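F-BAR domain only protein 1 (Danio rerio, PDB 5JP2) probably acts at an early step of clathrin-mediated endocytosis, through a C-terminal mu homology domain that binds an Eps15 peptide. Local coordinates at residues B[29-32]-B[36-39]; B[92-95]-B[99-102]; B[148-153]-B[159-164]. One frame throughout, in Å; residues are numbered along the deposited sequence.

From the N terminus, interaction 1 comes first and closes the turn between strand 17-31 and strand 39-52, neighbours in the large mixed sheet. Interaction 2 follows in the small antiparallel sheet, where 92-95, in the loop after strand 88-90, turns back onto strand 99-104. Interaction 3 is the hairpin of strands 145-154 and 157-166, at the edge of a third sheet. The three lie in series, so none nests in or crosses another. Interactions 1 and 3 are close, their centres about 13 Å apart, and touch where Asn-37 meets Ser-148; interaction 2 lies far off, its centre about 46 Å from that of interaction 3.

Interaction 1: B[29-32]-B[36-39]; sequences AYFR and HNRC
Phe-31 and Cys-39 form a cross-strand pair near the turn of a beta hairpin, an antiparallel, non-hydrogen-bonded pair between strands 17-31 and 39-52 of the large sheet. Here a backbone bond and a ring contact meet at the turn. Just past the pair, Arg-32 N gives a short, nearly straight bond to Arg-38 O (2.7 Å, 172° at the hydrogen). With CG beside the backbone N (chi1 -67°), the ring of Phe-31 is turned so that one face meets Cys-39 CB in a CH-pi contact, 3.9 Å from CB to the ring centroid. The SG of Cys-39 approaches obliquely, 4.6 Å from the same centroid. The Phe-31 side chain also packs on Leu-147 and Ala-143. Asn-37 completes the turn: its OD1 is 3.5 Å from Phe-31 CB and takes a weak bond from Gly-33 N. With an alanine at Phe-31, the methylene of Cys-39 would probably be left without its aromatic partner and a gap would open beside Leu-147. The chemistry is thus mixed, a polar backbone bond beside an apolar ring-methylene contact, with Asn-37 ND2 bonded to Leu-147 O of the neighbouring hairpin and so linking the turn to strand 145-154.

Interaction 2: B[92-95]-B[99-102]; sequences PSQS and TKDF
Gln-94 reaches out of its loop and lays its amide against the backbone and side chain of Asp-101, crossing the aspartate at about a right angle. It illustrates how one glutamine can offer both halves of its amide to a single residue. On one half, Asp-101 N donates to Gln-94 OE1 over 3.1 Å (161° at the hydrogen), arriving well to the side of the C=O bond and somewhat tilted from the amide plane. On the other half, Gln-94 NE2 donates to Asp-101 OD1 over 3.0 Å. That oxygen is met on its anti side, 24° out of the carboxylate plane; the amide and carboxylate planes are 43° apart. The two bonds close a ring, and they fix which end of the amide is oxygen and which nitrogen, because a flipped amide would set NE2 against the backbone N-H and OE1 against the carboxylate. The extended chain of Gln-94, with CG anti to N (chi1 -178°), gives the amide the span it needs.

Lys-100 supplies the apolar side of the contact. It crosses beside the amide with its CG 3.6 Å from Gln-94 OE1, and Thr-99 CG2 comes within 4.1 Å of Gln-94 NE2. Lys-100 NZ turns back to a weak bond with the carbonyl of Asp-91. Asp-101 OD1 has a second partner, a salt bridge to Arg-71, which probably helps to hold the carboxylate ready for the glutamine. In the small antiparallel sheet, Lys-100 and Phe-102 make their backbone bonds to Leu-72 and Phe-70 of strand 69-73, while Asp-101 between them gives its N-H to the loop that follows strand 88-90.

Interaction 3: B[148-153]-B[159-164]; sequences SAECQR and RVSLDY
Arg-159 N gives the shortest bond of this contact to Gln-152 O, 2.8 Å and nearly straight at 176°. It is one of six in a regular antiparallel beta hairpin, strands 145-154 and 157-166; the axes of segments 148-153 and 159-164 come within 4.7 Å, their directions 165° apart. The pattern is the classical one. Ser-148 with Asp-163, Glu-150 with Ser-161 and Gln-152 with Arg-159 are hydrogen-bonded pairs, each linked by two reciprocal N-H to O bonds, and Ala-149 with Leu-162 and Cys-151 with Val-160 are the non-hydrogen-bonded pairs between them. At these latter pairs CA-H groups also approach carbonyls, as where Ala-149 CA lies 3.3 Å from Ser-161 O.

The two faces differ sharply in character. The hydrogen-bonded pairs put polar side chains on one face. There Gln-152 and Arg-159 run side by side, pointing the same way, with Gln-152 OE1 at the edge of the guanidinium, 3.9 Å from Arg-159 NH1. In Arg-159, CG lies opposite the backbone N (chi1 -171°), and the extended chain carries the guanidinium beside the glutamine. Asp-163 on the same face spends its OD1 on the hydroxyl of Thr-225 in the next strand, 223-231.

The face bearing Ala-149, Cys-151, Val-160 and Leu-162 is mainly apolar; Ala-149 and Val-160 pack on Leu-243 of strand 242-250. Cys-151 is joined by a disulfide to Cys-284, which ties this outermost strand to the C-terminal end of the chain. Leu-162, which also touches Leu-147, reaches across the hairpin so that its CD1 rests 4.0 Å from Ala-149 CB and 3.7 Å from Ser-148 O.

Interaction 1: B[29-32]-B[36-39]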
ATOM      1  N   ALA B  29     -10.641   5.210   0.779  1.00 28.51           N
ATOM      2  CA  ALA B  29     -11.012   6.434   1.465  1.00 26.04           C
ATOM      3  C   ALA B  29     -12.290   6.982   0.853  1.00 25.10           C
ATOM      4  O   ALA B  29     -12.609   6.701  -0.300  1.00 25.84           O
ATOM      5  CB  ALA B  29      -9.896   7.478   1.402  1.00 26.10           C
ATOM      6  N   TYR B  30     -13.035   7.731   1.653  1.00 24.08           N
ATOM      7  CA  TYR B  30     -14.231   8.411   1.176  1.00 24.93           C
ATOM      8  C   TYR B  30     -14.337   9.776   1.821  1.00 28.35           C
ATOM      9  O   TYR B  30     -14.393   9.883   3.044  1.00 32.46           O
ATOM     10  CB  TYR B  30     -15.487   7.590   1.458  1.00 27.58           C
ATOM     11  CG  TYR B  30     -16.720   8.205   0.859  1.00 33.99           C
ATOM     12  CD1 TYR B  30     -16.760   8.540  -0.478  1.00 36.91           C
ATOM     13  CD2 TYR B  30     -17.855   8.413   1.614  1.00 53.46           C
ATOM     14  CE1 TYR B  30     -17.868   9.093  -1.043  1.00 40.49           C
ATOM     15  CE2 TYR B  30     -18.987   8.963   1.054  1.00 62.39           C
ATOM     16  CZ  TYR B  30     -18.986   9.300  -0.280  1.00 63.01           C
ATOM     17  OH  TYR B  30     -20.104   9.851  -0.866  1.00 51.40           O
ATOM     18  N   PHE B  31     -14.390  10.809   1.001  1.00 34.21           N
ATOM     19  CA  PHE B  31     -14.628  12.163   1.455  1.00 31.14           C
ATOM     20  C   PHE B  31     -16.053  12.522   1.079  1.00 33.50           C
ATOM     21  O   PHE B  31     -16.396  12.545  -0.104  1.00 34.20           O
ATOM     22  CB  PHE B  31     -13.630  13.127   0.830  1.00 29.15           C
ATOM     23  CG  PHE B  31     -12.218  12.925   1.293  1.00 25.63           C
ATOM     24  CD1 PHE B  31     -11.398  11.983   0.696  1.00 25.56           C
ATOM     25  CD2 PHE B  31     -11.695  13.701   2.301  1.00 28.01           C
ATOM     26  CE1 PHE B  31     -10.096  11.818   1.111  1.00 19.03           C
ATOM     27  CE2 PHE B  31     -10.398  13.530   2.718  1.00 29.15           C
ATOM     28  CZ  PHE B  31      -9.600  12.587   2.124  1.00 22.95           C
ATOM     29  N   ARG B  32     -16.886  12.759   2.088  1.00 41.19           N
ATOM     30  CA  ARG B  32     -18.316  12.883   1.850  1.00 45.60           C
ATOM     31  C   ARG B  32     -18.661  14.171   1.125  1.00 47.66           C
ATOM     32  O   ARG B  32     -19.591  14.196   0.320  1.00 46.97           O
ATOM     33  CB  ARG B  32     -19.080  12.803   3.169  1.00 58.60           C
ATOM     34  CG  ARG B  32     -18.953  11.474   3.880  1.00 90.20           C
ATOM     35  CD  ARG B  32     -20.071  11.283   4.902  1.00104.99           C
ATOM     36  NE  ARG B  32     -21.378  11.558   4.312  1.00103.11           N
ATOM     37  CZ  ARG B  32     -22.042  10.710   3.532  1.00101.55           C
ATOM     38  NH1 ARG B  32     -23.218  11.055   3.030  1.00 82.33           N
ATOM     39  NH2 ARG B  32     -21.531   9.520   3.247  1.00 92.73           N
ATOM     40  N   HIS B  36     -19.216  19.633   5.972  1.00 95.90           N
ATOM     41  CA  HIS B  36     -18.022  19.320   6.736  1.00102.17           C
ATOM     42  C   HIS B  36     -17.037  18.436   5.988  1.00 68.77           C
ATOM     43  O   HIS B  36     -15.913  18.272   6.459  1.00 61.72           O
ATOM     44  CB  HIS B  36     -18.434  18.627   8.037  1.00121.95           C
ATOM     45  CG  HIS B  36     -19.596  19.276   8.721  1.00135.10           C
ATOM     46  ND1 HIS B  36     -19.529  20.534   9.280  1.00131.63           N
ATOM     47  CD2 HIS B  36     -20.862  18.842   8.924  1.00136.49           C
ATOM     48  CE1 HIS B  36     -20.702  20.844   9.802  1.00128.54           C
ATOM     49  NE2 HIS B  36     -21.528  19.834   9.600  1.00136.62           N
ATOM     50  N   ASN B  37     -17.419  17.902   4.831  1.00 69.87           N
ATOM     51  CA  ASN B  37     -16.569  17.016   4.042  1.00 58.97           C
ATOM     52  C   ASN B  37     -15.886  15.982   4.930  1.00 65.58           C
ATOM     53  O   ASN B  37     -14.661  15.873   4.971  1.00 61.26           O
ATOM     54  CB  ASN B  37     -15.541  17.816   3.246  1.00 70.17           C
ATOM     55  CG  ASN B  37     -14.785  16.966   2.242  1.00 53.88           C
ATOM     56  OD1 ASN B  37     -15.333  16.039   1.656  1.00 47.60           O
ATOM     57  ND2 ASN B  37     -13.518  17.286   2.041  1.00 48.36           N
ATOM     58  N   ARG B  38     -16.696  15.225   5.664  1.00 73.43           N
ATOM     59  CA  ARG B  38     -16.155  14.226   6.571  1.00 53.73           C
ATOM     60  C   ARG B  38     -15.569  13.071   5.770  1.00 49.85           C
ATOM     61  O   ARG B  38     -15.994  12.794   4.647  1.00 47.49           O
ATOM     62  CB  ARG B  38     -17.234  13.710   7.524  1.00 57.00           C
ATOM     63  CG  ARG B  38     -17.578  14.654   8.669  1.00 84.94           C
ATOM     64  CD  ARG B  38     -18.911  14.288   9.308  1.00115.90           C
ATOM     65  NE  ARG B  38     -19.375  15.278  10.277  1.00148.33           N
ATOM     66  CZ  ARG B  38     -20.620  15.327  10.745  1.00176.18           C
ATOM     67  NH1 ARG B  38     -21.512  14.437  10.335  1.00187.32           N
ATOM     68  NH2 ARG B  38     -20.977  16.263  11.616  1.00184.15           N
ATOM     69  N   CYS B  39     -14.592  12.375   6.353  1.00 49.28           N
ATOM     70  CA  CYS B  39     -13.944  11.313   5.604  1.00 49.12           C
ATOM     71  C   CYS B  39     -13.780  10.049   6.434  1.00 31.56           C
ATOM     72  O   CYS B  39     -13.772  10.072   7.659  1.00 36.16           O
ATOM     73  CB  CYS B  39     -12.583  11.754   5.067  1.00 55.17           C
ATOM     74  SG  CYS B  39     -11.239  11.420   6.139  1.00 57.22           S
TER

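Interaction 2: B[92-95]-B[99-102]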
ATOM      1  N   PRO B  92       1.683 -13.661  24.123  1.00118.52           N
ATOM      2  CA  PRO B  92       0.429 -12.973  24.450  1.00113.66           C
ATOM      3  C   PRO B  92       0.555 -12.092  25.669  1.00103.58           C
ATOM      4  O   PRO B  92      -0.256 -11.177  25.840  1.00102.07           O
ATOM      5  CB  PRO B  92      -0.555 -14.126  24.688  1.00105.90           C
ATOM      6  CG  PRO B  92       0.063 -15.310  23.999  1.00108.29           C
ATOM      7  CD  PRO B  92       1.538 -15.124  24.147  1.00122.11           C
ATOM      8  N   SER B  93       1.569 -12.314  26.496  1.00111.07           N
ATOM      9  CA  SER B  93       1.792 -11.539  27.703  1.00116.21           C
ATOM     10  C   SER B  93       2.574 -10.266  27.427  1.00126.00           C
ATOM     11  O   SER B  93       2.948  -9.564  28.370  1.00120.34           O
ATOM     12  CB  SER B  93       2.520 -12.383  28.752  1.00134.37           C
ATOM     13  OG  SER B  93       3.717 -12.932  28.233  1.00132.42           O
ATOM     14  N   GLN B  94       2.847  -9.965  26.161  1.00137.88           N
ATOM     15  CA  GLN B  94       3.553  -8.748  25.783  1.00131.17           C
ATOM     16  C   GLN B  94       2.513  -7.658  25.568  1.00117.94           C
ATOM     17  O   GLN B  94       1.703  -7.736  24.640  1.00110.18           O
ATOM     18  CB  GLN B  94       4.392  -8.958  24.526  1.00128.34           C
ATOM     19  CG  GLN B  94       5.193  -7.725  24.129  1.00125.70           C
ATOM     20  CD  GLN B  94       5.979  -7.911  22.847  1.00 83.51           C
ATOM     21  OE1 GLN B  94       5.730  -8.841  22.083  1.00 90.95           O
ATOM     22  NE2 GLN B  94       6.938  -7.029  22.610  1.00 66.94           N
ATOM     23  N   SER B  95       2.525  -6.655  26.440  1.00121.10           N
ATOM     24  CA  SER B  95       1.556  -5.573  26.423  1.00120.57           C
ATOM     25  C   SER B  95       2.062  -4.312  25.737  1.00118.31           C
ATOM     26  O   SER B  95       1.323  -3.327  25.672  1.00124.76           O
ATOM     27  CB  SER B  95       1.136  -5.239  27.855  1.00127.40           C
ATOM     28  OG  SER B  95       2.281  -5.017  28.658  1.00126.62           O
ATOM     29  N   THR B  99       5.179  -1.951  19.979  1.00 77.71           N
ATOM     30  CA  THR B  99       6.118  -2.962  19.513  1.00 65.56           C
ATOM     31  C   THR B  99       5.552  -4.351  19.766  1.00 62.38           C
ATOM     32  O   THR B  99       4.881  -4.567  20.775  1.00 72.03           O
ATOM     33  CB  THR B  99       7.451  -2.775  20.237  1.00 62.64           C
ATOM     34  OG1 THR B  99       8.141  -1.662  19.662  1.00 75.67           O
ATOM     35  CG2 THR B  99       8.305  -4.006  20.161  1.00 74.07           C
ATOM     36  N   LYS B 100       5.831  -5.293  18.864  1.00 55.16           N
ATOM     37  CA  LYS B 100       5.470  -6.683  19.114  1.00 58.54           C
ATOM     38  C   LYS B 100       6.463  -7.629  18.457  1.00 43.60           C
ATOM     39  O   LYS B 100       6.880  -7.411  17.321  1.00 52.38           O
ATOM     40  CB  LYS B 100       4.064  -7.018  18.617  1.00 59.56           C
ATOM     41  CG  LYS B 100       3.487  -8.198  19.377  1.00 69.66           C
ATOM     42  CD  LYS B 100       2.245  -8.791  18.755  1.00 75.83           C
ATOM     43  CE  LYS B 100       1.625  -9.782  19.724  1.00 62.65           C
ATOM     44  NZ  LYS B 100       2.677 -10.506  20.492  1.00 79.68           N
ATOM     45  N   ASP B 101       6.768  -8.718  19.151  1.00 43.83           N
ATOM     46  CA  ASP B 101       7.782  -9.672  18.744  1.00 43.62           C
ATOM     47  C   ASP B 101       7.166 -10.959  18.224  1.00 41.58           C
ATOM     48  O   ASP B 101       6.113 -11.400  18.686  1.00 46.08           O
ATOM     49  CB  ASP B 101       8.717 -10.029  19.900  1.00 63.94           C
ATOM     50  CG  ASP B 101       9.635  -8.904  20.277  1.00 46.41           C
ATOM     51  OD1 ASP B 101       9.147  -7.861  20.736  1.00 54.40           O
ATOM     52  OD2 ASP B 101      10.846  -9.056  20.083  1.00 48.71           O
ATOM     53  N   PHE B 102       7.856 -11.560  17.264  1.00 41.19           N
ATOM     54  CA  PHE B 102       7.472 -12.834  16.694  1.00 38.80           C
ATOM     55  C   PHE B 102       8.708 -13.695  16.494  1.00 39.75           C
ATOM     56  O   PHE B 102       9.779 -13.193  16.160  1.00 45.65           O
ATOM     57  CB  PHE B 102       6.767 -12.630  15.364  1.00 39.06           C
ATOM     58  CG  PHE B 102       5.465 -11.919  15.490  1.00 48.58           C
ATOM     59  CD1 PHE B 102       4.304 -12.620  15.742  1.00 39.51           C
ATOM     60  CD2 PHE B 102       5.398 -10.545  15.359  1.00 48.41           C
ATOM     61  CE1 PHE B 102       3.110 -11.961  15.862  1.00 53.31           C
ATOM     62  CE2 PHE B 102       4.207  -9.886  15.471  1.00 44.34           C
ATOM     63  CZ  PHE B 102       3.062 -10.592  15.724  1.00 51.92           C
TER

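Interaction 3: B[148-153]-B[159-164]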
ATOM      1  N   SER B 148     -11.550  17.534  -1.811  1.00 31.12           N
ATOM      2  CA  SER B 148     -12.808  18.243  -1.602  1.00 28.61           C
ATOM      3  C   SER B 148     -13.489  18.465  -2.939  1.00 28.90           C
ATOM      4  O   SER B 148     -12.988  19.225  -3.770  1.00 35.64           O
ATOM      5  CB  SER B 148     -12.580  19.575  -0.900  1.00 34.00           C
ATOM      6  OG  SER B 148     -13.801  20.257  -0.734  1.00 51.81           O
ATOM      7  N   ALA B 149     -14.633  17.820  -3.134  1.00 27.39           N
ATOM      8  CA  ALA B 149     -15.434  17.949  -4.338  1.00 30.17           C
ATOM      9  C   ALA B 149     -16.703  18.751  -4.065  1.00 36.39           C
ATOM     10  O   ALA B 149     -17.273  18.693  -2.978  1.00 39.16           O
ATOM     11  CB  ALA B 149     -15.803  16.581  -4.899  1.00 30.00           C
ATOM     12  N   GLU B 150     -17.128  19.512  -5.067  1.00 39.06           N
ATOM     13  CA  GLU B 150     -18.331  20.327  -5.001  1.00 56.36           C
ATOM     14  C   GLU B 150     -19.098  20.150  -6.299  1.00 55.51           C
ATOM     15  O   GLU B 150     -18.510  19.883  -7.342  1.00 50.07           O
ATOM     16  CB  GLU B 150     -17.996  21.806  -4.787  1.00 65.76           C
ATOM     17  CG  GLU B 150     -17.349  22.103  -3.451  1.00 58.84           C
ATOM     18  CD  GLU B 150     -16.966  23.557  -3.294  1.00 84.59           C
ATOM     19  OE1 GLU B 150     -16.382  23.910  -2.248  1.00 89.63           O
ATOM     20  OE2 GLU B 150     -17.222  24.345  -4.227  1.00 99.43           O
ATOM     21  N   CYS B 151     -20.416  20.311  -6.226  0.50 73.66           N
ATOM     22  CA  CYS B 151     -21.272  20.107  -7.384  0.50 72.18           C
ATOM     23  C   CYS B 151     -22.384  21.142  -7.407  0.50 74.66           C
ATOM     24  O   CYS B 151     -22.933  21.499  -6.362  0.50 84.20           O
ATOM     25  CB  CYS B 151     -21.874  18.703  -7.378  0.50 70.69           C
ATOM     26  SG  CYS B 151     -22.626  18.219  -8.929  0.50 64.12           S
ATOM     27  N   GLN B 152     -22.713  21.617  -8.605  1.00 69.68           N
ATOM     28  CA  GLN B 152     -23.787  22.576  -8.806  1.00 67.44           C
ATOM     29  C   GLN B 152     -24.521  22.214 -10.082  1.00 64.88           C
ATOM     30  O   GLN B 152     -23.903  21.773 -11.051  1.00 59.47           O
ATOM     31  CB  GLN B 152     -23.251  24.010  -8.868  1.00 69.46           C
ATOM     32  CG  GLN B 152     -22.689  24.495  -7.539  1.00102.26           C
ATOM     33  CD  GLN B 152     -21.182  24.344  -7.434  1.00108.86           C
ATOM     34  OE1 GLN B 152     -20.514  23.956  -8.391  1.00 99.76           O
ATOM     35  NE2 GLN B 152     -20.647  24.607  -6.248  1.00106.32           N
ATOM     36  N   ARG B 153     -25.839  22.396 -10.079  1.00 82.65           N
ATOM     37  CA  ARG B 153     -26.674  22.105 -11.239  1.00 82.59           C
ATOM     38  C   ARG B 153     -27.675  23.224 -11.481  1.00 80.82           C
ATOM     39  O   ARG B 153     -28.528  23.490 -10.632  1.00 90.38           O
ATOM     40  CB  ARG B 153     -27.404  20.785 -11.053  1.00 86.45           C
ATOM     41  CG  ARG B 153     -27.970  20.240 -12.329  1.00107.74           C
ATOM     42  CD  ARG B 153     -28.345  18.807 -12.106  1.00131.89           C
ATOM     43  NE  ARG B 153     -27.139  18.026 -11.858  1.00140.16           N
ATOM     44  CZ  ARG B 153     -27.116  16.871 -11.205  1.00146.56           C
ATOM     45  NH1 ARG B 153     -28.237  16.358 -10.720  1.00151.96           N
ATOM     46  NH2 ARG B 153     -25.970  16.227 -11.029  1.00154.75           N
ATOM     47  N   ARG B 159     -22.047  21.147 -13.099  1.00 46.99           N
ATOM     48  CA  ARG B 159     -20.637  21.469 -12.982  1.00 58.76           C
ATOM     49  C   ARG B 159     -20.051  20.700 -11.808  1.00 52.74           C
ATOM     50  O   ARG B 159     -20.680  20.577 -10.756  1.00 52.95           O
ATOM     51  CB  ARG B 159     -20.420  22.968 -12.830  1.00 66.91           C
ATOM     52  CG  ARG B 159     -18.970  23.383 -12.922  1.00 83.98           C
ATOM     53  CD  ARG B 159     -18.778  24.849 -12.610  1.00101.31           C
ATOM     54  NE  ARG B 159     -17.362  25.188 -12.558  1.00 93.31           N
ATOM     55  CZ  ARG B 159     -16.663  25.272 -11.436  1.00 89.92           C
ATOM     56  NH1 ARG B 159     -17.259  25.042 -10.275  1.00 77.66           N
ATOM     57  NH2 ARG B 159     -15.375  25.586 -11.476  1.00 77.87           N
ATOM     58  N   VAL B 160     -18.849  20.174 -11.996  1.00 51.66           N
ATOM     59  CA  VAL B 160     -18.163  19.398 -10.973  1.00 47.40           C
ATOM     60  C   VAL B 160     -16.753  19.940 -10.839  1.00 43.33           C
ATOM     61  O   VAL B 160     -16.085  20.185 -11.845  1.00 45.39           O
ATOM     62  CB  VAL B 160     -18.144  17.903 -11.345  1.00 50.91           C
ATOM     63  CG1 VAL B 160     -17.280  17.118 -10.394  1.00 53.00           C
ATOM     64  CG2 VAL B 160     -19.555  17.354 -11.358  1.00 60.42           C
ATOM     65  N   SER B 161     -16.299  20.120  -9.606  1.00 37.10           N
ATOM     66  CA  SER B 161     -14.952  20.598  -9.353  1.00 38.91           C
ATOM     67  C   SER B 161     -14.320  19.799  -8.220  1.00 35.39           C
ATOM     68  O   SER B 161     -15.007  19.338  -7.312  1.00 39.87           O
ATOM     69  CB  SER B 161     -14.965  22.081  -9.028  1.00 34.43           C
ATOM     70  OG  SER B 161     -15.387  22.273  -7.700  1.00 58.90           O
ATOM     71  N   LEU B 162     -13.000  19.647  -8.278  1.00 32.17           N
ATOM     72  CA  LEU B 162     -12.259  18.920  -7.256  1.00 34.85           C
ATOM     73  C   LEU B 162     -11.001  19.666  -6.845  1.00 30.11           C
ATOM     74  O   LEU B 162     -10.168  19.993  -7.689  1.00 41.06           O
ATOM     75  CB  LEU B 162     -11.874  17.525  -7.742  1.00 28.60           C
ATOM     76  CG  LEU B 162     -11.053  16.681  -6.759  1.00 26.86           C
ATOM     77  CD1 LEU B 162     -11.895  16.182  -5.613  1.00 32.52           C
ATOM     78  CD2 LEU B 162     -10.411  15.520  -7.467  1.00 27.59           C
ATOM     79  N   ASP B 163     -10.859  19.922  -5.555  1.00 31.99           N
ATOM     80  CA  ASP B 163      -9.606  20.405  -4.996  1.00 39.89           C
ATOM     81  C   ASP B 163      -8.870  19.236  -4.346  1.00 31.50           C
ATOM     82  O   ASP B 163      -9.476  18.406  -3.676  1.00 31.92           O
ATOM     83  CB  ASP B 163      -9.836  21.522  -3.978  1.00 42.57           C
ATOM     84  CG  ASP B 163     -10.517  22.741  -4.583  1.00 49.47           C
ATOM     85  OD1 ASP B 163     -10.445  22.925  -5.808  1.00 62.98           O
ATOM     86  OD2 ASP B 163     -11.121  23.532  -3.835  1.00 73.86           O
ATOM     87  N   TYR B 164      -7.571  19.146  -4.585  1.00 32.80           N
ATOM     88  CA  TYR B 164      -6.757  18.110  -3.974  1.00 29.29           C
ATOM     89  C   TYR B 164      -5.551  18.722  -3.289  1.00 34.59           C
ATOM     90  O   TYR B 164      -4.997  19.727  -3.737  1.00 47.10           O
ATOM     91  CB  TYR B 164      -6.311  17.060  -4.992  1.00 40.59           C
ATOM     92  CG  TYR B 164      -5.629  17.587  -6.234  1.00 31.89           C
ATOM     93  CD1 TYR B 164      -4.257  17.780  -6.280  1.00 33.78           C
ATOM     94  CD2 TYR B 164      -6.365  17.877  -7.366  1.00 30.16           C
ATOM     95  CE1 TYR B 164      -3.652  18.243  -7.415  1.00 29.23           C
ATOM     96  CE2 TYR B 164      -5.770  18.340  -8.501  1.00 26.19           C
ATOM     97  CZ  TYR B 164      -4.419  18.524  -8.526  1.00 34.82           C
ATOM     98  OH  TYR B 164      -3.841  18.991  -9.677  1.00 44.87           O
TER